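Local coordinates for protein Non-structural maintenance of chromosomes element 4 (Xenopus laevis, PDB 7DG2) that probably serves as a component of the SMC5-SMC6 complex in DNA double-strand break repair, this piece being the part bound by its Nse1 and Nse3 partners, at residues 14-22 / 44-54. Sequence-based numbering, arbitrary orientation.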
loop_
_atom_site.group_PDB
_atom_site.type_symbol
_atom_site.label_atom_id
_atom_site.label_comp_id
_atom_site.label_asym_id
_atom_site.label_seq_id
_atom_site.Cartn_x
_atom_site.Cartn_y
_atom_site.Cartn_z
ATOM N N ALA C 14 24.726 9.918 -16.425
ATOM C CA ALA C 14 24.284 10.645 -17.609
ATOM C C ALA C 14 23.144 9.908 -18.303
ATOM O O ALA C 14 22.158 10.526 -18.722
ATOM C CB ALA C 14 25.457 10.858 -18.569
ATOM N N ASP C 15 23.250 8.582 -18.415
ATOM C CA ASP C 15 22.203 7.815 -19.081
ATOM C C ASP C 15 20.941 7.723 -18.232
ATOM O O ASP C 15 19.831 7.691 -18.781
ATOM C CB ASP C 15 22.725 6.425 -19.439
ATOM C CG ASP C 15 23.766 6.461 -20.559
ATOM O OD1 ASP C 15 23.753 7.425 -21.357
ATOM O OD2 ASP C 15 24.597 5.534 -20.641
ATOM N N LEU C 16 21.081 7.693 -16.901
ATOM C CA LEU C 16 19.901 7.716 -16.038
ATOM C C LEU C 16 19.128 9.015 -16.217
ATOM O O LEU C 16 17.897 9.008 -16.327
ATOM C CB LEU C 16 20.303 7.532 -14.570
ATOM C CG LEU C 16 20.758 6.131 -14.148
ATOM C CD1 LEU C 16 21.504 6.162 -12.797
ATOM C CD2 LEU C 16 19.557 5.209 -14.064
ATOM N N LEU C 17 19.836 10.147 -16.227
ATOM C CA LEU C 17 19.162 11.436 -16.369
ATOM C C LEU C 17 18.417 11.528 -17.692
ATOM O O LEU C 17 17.304 12.064 -17.746
ATOM C CB LEU C 17 20.166 12.579 -16.241
ATOM C CG LEU C 17 20.766 12.753 -14.842
ATOM C CD1 LEU C 17 21.989 13.653 -14.887
ATOM C CD2 LEU C 17 19.719 13.306 -13.894
ATOM N N SER C 18 19.014 11.011 -18.769
ATOM C CA SER C 18 18.311 10.967 -20.047
ATOM C C SER C 18 17.040 10.136 -19.940
ATOM O O SER C 18 15.961 10.568 -20.365
ATOM C CB SER C 18 19.228 10.401 -21.132
ATOM O OG SER C 18 20.381 11.205 -21.278
ATOM N N PHE C 19 17.153 8.933 -19.369
ATOM C CA PHE C 19 15.990 8.067 -19.214
ATOM C C PHE C 19 14.925 8.742 -18.359
ATOM O O PHE C 19 13.721 8.586 -18.604
ATOM C CB PHE C 19 16.432 6.729 -18.607
ATOM C CG PHE C 19 15.347 5.685 -18.551
ATOM C CD1 PHE C 19 15.107 4.851 -19.635
ATOM C CD2 PHE C 19 14.579 5.525 -17.409
ATOM C CE1 PHE C 19 14.109 3.887 -19.584
ATOM C CE2 PHE C 19 13.579 4.564 -17.351
ATOM C CZ PHE C 19 13.345 3.742 -18.442
ATOM N N MET C 20 15.354 9.518 -17.366
ATOM C CA MET C 20 14.435 10.204 -16.473
ATOM C C MET C 20 13.820 11.448 -17.100
ATOM O O MET C 20 12.834 11.967 -16.567
ATOM C CB MET C 20 15.158 10.569 -15.180
ATOM C CG MET C 20 15.368 9.366 -14.281
ATOM S SD MET C 20 16.223 9.740 -12.758
ATOM C CE MET C 20 17.865 10.023 -13.340
ATOM N N GLY C 21 14.377 11.938 -18.203
ATOM C CA GLY C 21 13.767 13.048 -18.908
ATOM C C GLY C 21 14.562 14.335 -18.899
ATOM O O GLY C 21 13.975 15.418 -18.813
ATOM N N LEU C 22 15.888 14.227 -18.993
ATOM C CA LEU C 22 16.794 15.378 -19.075
ATOM C C LEU C 22 16.794 16.166 -17.772
ATOM O O LEU C 22 17.856 16.455 -17.217
ATOM C CB LEU C 22 16.428 16.269 -20.284
ATOM C CG LEU C 22 16.241 17.804 -20.330
ATOM C CD1 LEU C 22 14.992 18.296 -19.583
ATOM C CD2 LEU C 22 17.487 18.597 -19.907
ATOM N N GLY C 44 17.481 23.476 -17.935
ATOM C CA GLY C 44 17.419 22.029 -18.037
ATOM C C GLY C 44 17.313 21.344 -16.688
ATOM O O GLY C 44 18.312 21.183 -15.983
ATOM N N TYR C 45 16.097 20.936 -16.330
ATOM C CA TYR C 45 15.819 20.317 -15.043
ATOM C C TYR C 45 15.091 18.996 -15.265
ATOM O O TYR C 45 14.685 18.661 -16.382
ATOM C CB TYR C 45 14.996 21.253 -14.143
ATOM C CG TYR C 45 15.551 22.665 -14.056
ATOM C CD1 TYR C 45 15.180 23.641 -14.979
ATOM C CD2 TYR C 45 16.446 23.023 -13.050
ATOM C CE1 TYR C 45 15.685 24.931 -14.904
ATOM C CE2 TYR C 45 16.955 24.312 -12.967
ATOM C CZ TYR C 45 16.571 25.261 -13.896
ATOM O OH TYR C 45 17.076 26.541 -13.815
ATOM N N LEU C 46 14.936 18.236 -14.179
ATOM C CA LEU C 46 14.273 16.936 -14.166
ATOM C C LEU C 46 12.761 17.104 -14.058
ATOM O O LEU C 46 12.281 17.892 -13.236
ATOM C CB LEU C 46 14.760 16.089 -12.997
ATOM C CG LEU C 46 16.091 15.369 -13.169
ATOM C CD1 LEU C 46 16.509 14.755 -11.851
ATOM C CD2 LEU C 46 15.966 14.308 -14.246
ATOM N N PRO C 47 12.008 16.359 -14.866
ATOM C CA PRO C 47 10.547 16.364 -14.726
ATOM C C PRO C 47 10.122 15.934 -13.328
ATOM O O PRO C 47 10.832 15.202 -12.633
ATOM C CB PRO C 47 10.085 15.351 -15.781
ATOM C CG PRO C 47 11.206 15.290 -16.768
ATOM C CD PRO C 47 12.458 15.501 -15.976
ATOM N N THR C 48 8.938 16.393 -12.921
ATOM C CA THR C 48 8.453 16.096 -11.579
ATOM C C THR C 48 8.224 14.605 -11.357
ATOM O O THR C 48 8.168 14.165 -10.204
ATOM C CB THR C 48 7.160 16.869 -11.307
ATOM O OG1 THR C 48 6.147 16.451 -12.232
ATOM C CG2 THR C 48 7.394 18.363 -11.468
ATOM N N ASP C 49 8.100 13.819 -12.428
ATOM C CA ASP C 49 7.845 12.387 -12.326
ATOM C C ASP C 49 9.087 11.552 -12.621
ATOM O O ASP C 49 8.969 10.356 -12.900
ATOM C CB ASP C 49 6.708 11.991 -13.266
ATOM C CG ASP C 49 7.060 12.199 -14.729
ATOM O OD1 ASP C 49 7.961 13.017 -15.020
ATOM O OD2 ASP C 49 6.436 11.540 -15.588
ATOM N N ALA C 50 10.274 12.155 -12.538
ATOM C CA ALA C 50 11.493 11.494 -12.999
ATOM C C ALA C 50 11.811 10.251 -12.173
ATOM O O ALA C 50 12.166 9.202 -12.723
ATOM C CB ALA C 50 12.662 12.479 -12.963
ATOM N N TRP C 51 11.711 10.351 -10.845
ATOM C CA TRP C 51 12.029 9.195 -10.012
ATOM C C TRP C 51 10.937 8.134 -10.084
ATOM O O TRP C 51 11.236 6.934 -10.022
ATOM C CB TRP C 51 12.274 9.635 -8.565
ATOM C CG TRP C 51 13.589 10.334 -8.407
ATOM C CD1 TRP C 51 13.800 11.682 -8.307
ATOM C CD2 TRP C 51 14.882 9.721 -8.372
ATOM N NE1 TRP C 51 15.143 11.941 -8.196
ATOM C CE2 TRP C 51 15.829 10.755 -8.236
ATOM C CE3 TRP C 51 15.333 8.396 -8.432
ATOM C CZ2 TRP C 51 17.200 10.507 -8.164
ATOM C CZ3 TRP C 51 16.697 8.153 -8.360
ATOM C CH2 TRP C 51 17.613 9.203 -8.225
ATOM N N GLN C 52 9.676 8.550 -10.220
ATOM C CA GLN C 52 8.607 7.584 -10.451
ATOM C C GLN C 52 8.816 6.842 -11.762
ATOM O O GLN C 52 8.566 5.634 -11.842
ATOM C CB GLN C 52 7.246 8.279 -10.455
ATOM C CG GLN C 52 6.586 8.370 -9.088
ATOM C CD GLN C 52 5.172 8.930 -9.165
ATOM O OE1 GLN C 52 4.587 9.029 -10.250
ATOM N NE2 GLN C 52 4.622 9.305 -8.017
ATOM N N LYS C 53 9.260 7.551 -12.805
ATOM C CA LYS C 53 9.539 6.899 -14.083
ATOM C C LYS C 53 10.618 5.838 -13.920
ATOM O O LYS C 53 10.480 4.706 -14.402
ATOM C CB LYS C 53 9.971 7.933 -15.125
ATOM C CG LYS C 53 8.831 8.762 -15.729
ATOM C CD LYS C 53 9.172 9.245 -17.149
ATOM C CE LYS C 53 10.132 10.436 -17.156
ATOM N NZ LYS C 53 9.443 11.754 -16.953
ATOM N N LEU C 54 11.700 6.191 -13.224
ATOM C CA LEU C 54 12.778 5.238 -12.990
ATOM C C LEU C 54 12.306 4.076 -12.129
ATOM O O LEU C 54 12.608 2.913 -12.418
ATOM C CB LEU C 54 13.961 5.962 -12.337
ATOM C CG LEU C 54 15.290 5.209 -12.269
ATOM C CD1 LEU C 54 15.742 4.863 -13.674
ATOM C CD2 LEU C 54 16.348 6.055 -11.568
#
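Lys-53 reaches across to helix 14-20 with its CE, 3.2 Å from the carbonyl O of Met-20, while its NZ forms a salt bridge of 2.7 Å to Asp-49 OD1, met from above the carboxylate plane, 41° out of it. Bends at chi3 and chi4 turn the lysine chain so that NZ reaches Asp-49 and CE lies against Met-20 O. The ammonium is also near that carbonyl, but at a poor angle, and no hydrogen bond forms; Pro-47 CD and Ala-50 CB, each at 3.6 Å, complete the carbon packing round Met-20 O. Cut back to an alanine, the Lys-53 position is likely to leave the Asp-49 carboxylate without its salt-bridge partner and Met-20 O without the CE contact. Gly-21 has positive phi and its N-H returns to Ser-18 O, while Leu-22 N bonds to Leu-17 O, the evidence for a Schellman motif. A CB on this glycine would collide with Pro-47 CG, whose ring lies against Gly-21 O.

The apolar contact centres on Met-20. Its CB touches both Ala-50 CB (3.8 Å) and Leu-46 CD2, and its sulfur sits over the face of the Trp-51 six-membered ring, 4.5 Å from the centroid and 4° off the normal, a Met-aromatic contact. Leu-54 forks beyond it: CD2 meets that sulfur, whereas CD1 reaches Leu-16 CD2 and Phe-19 CD2. Leu-17 crosses Leu-46 at about a right angle, CD2 to CD2 at 3.9 Å. Phe-139 of the MAGE domain-containing protein meets the Trp-51 ring edge-to-face, which places that chain beside this contact. The axes of 14-20 and 50-54 approach to 9.4 Å at 102°, a nearly perpendicular helix pair in which a Schellman-terminated helix packs against the first turn of helix 50-59, within an Nse4 piece assembled on its MAGE partner.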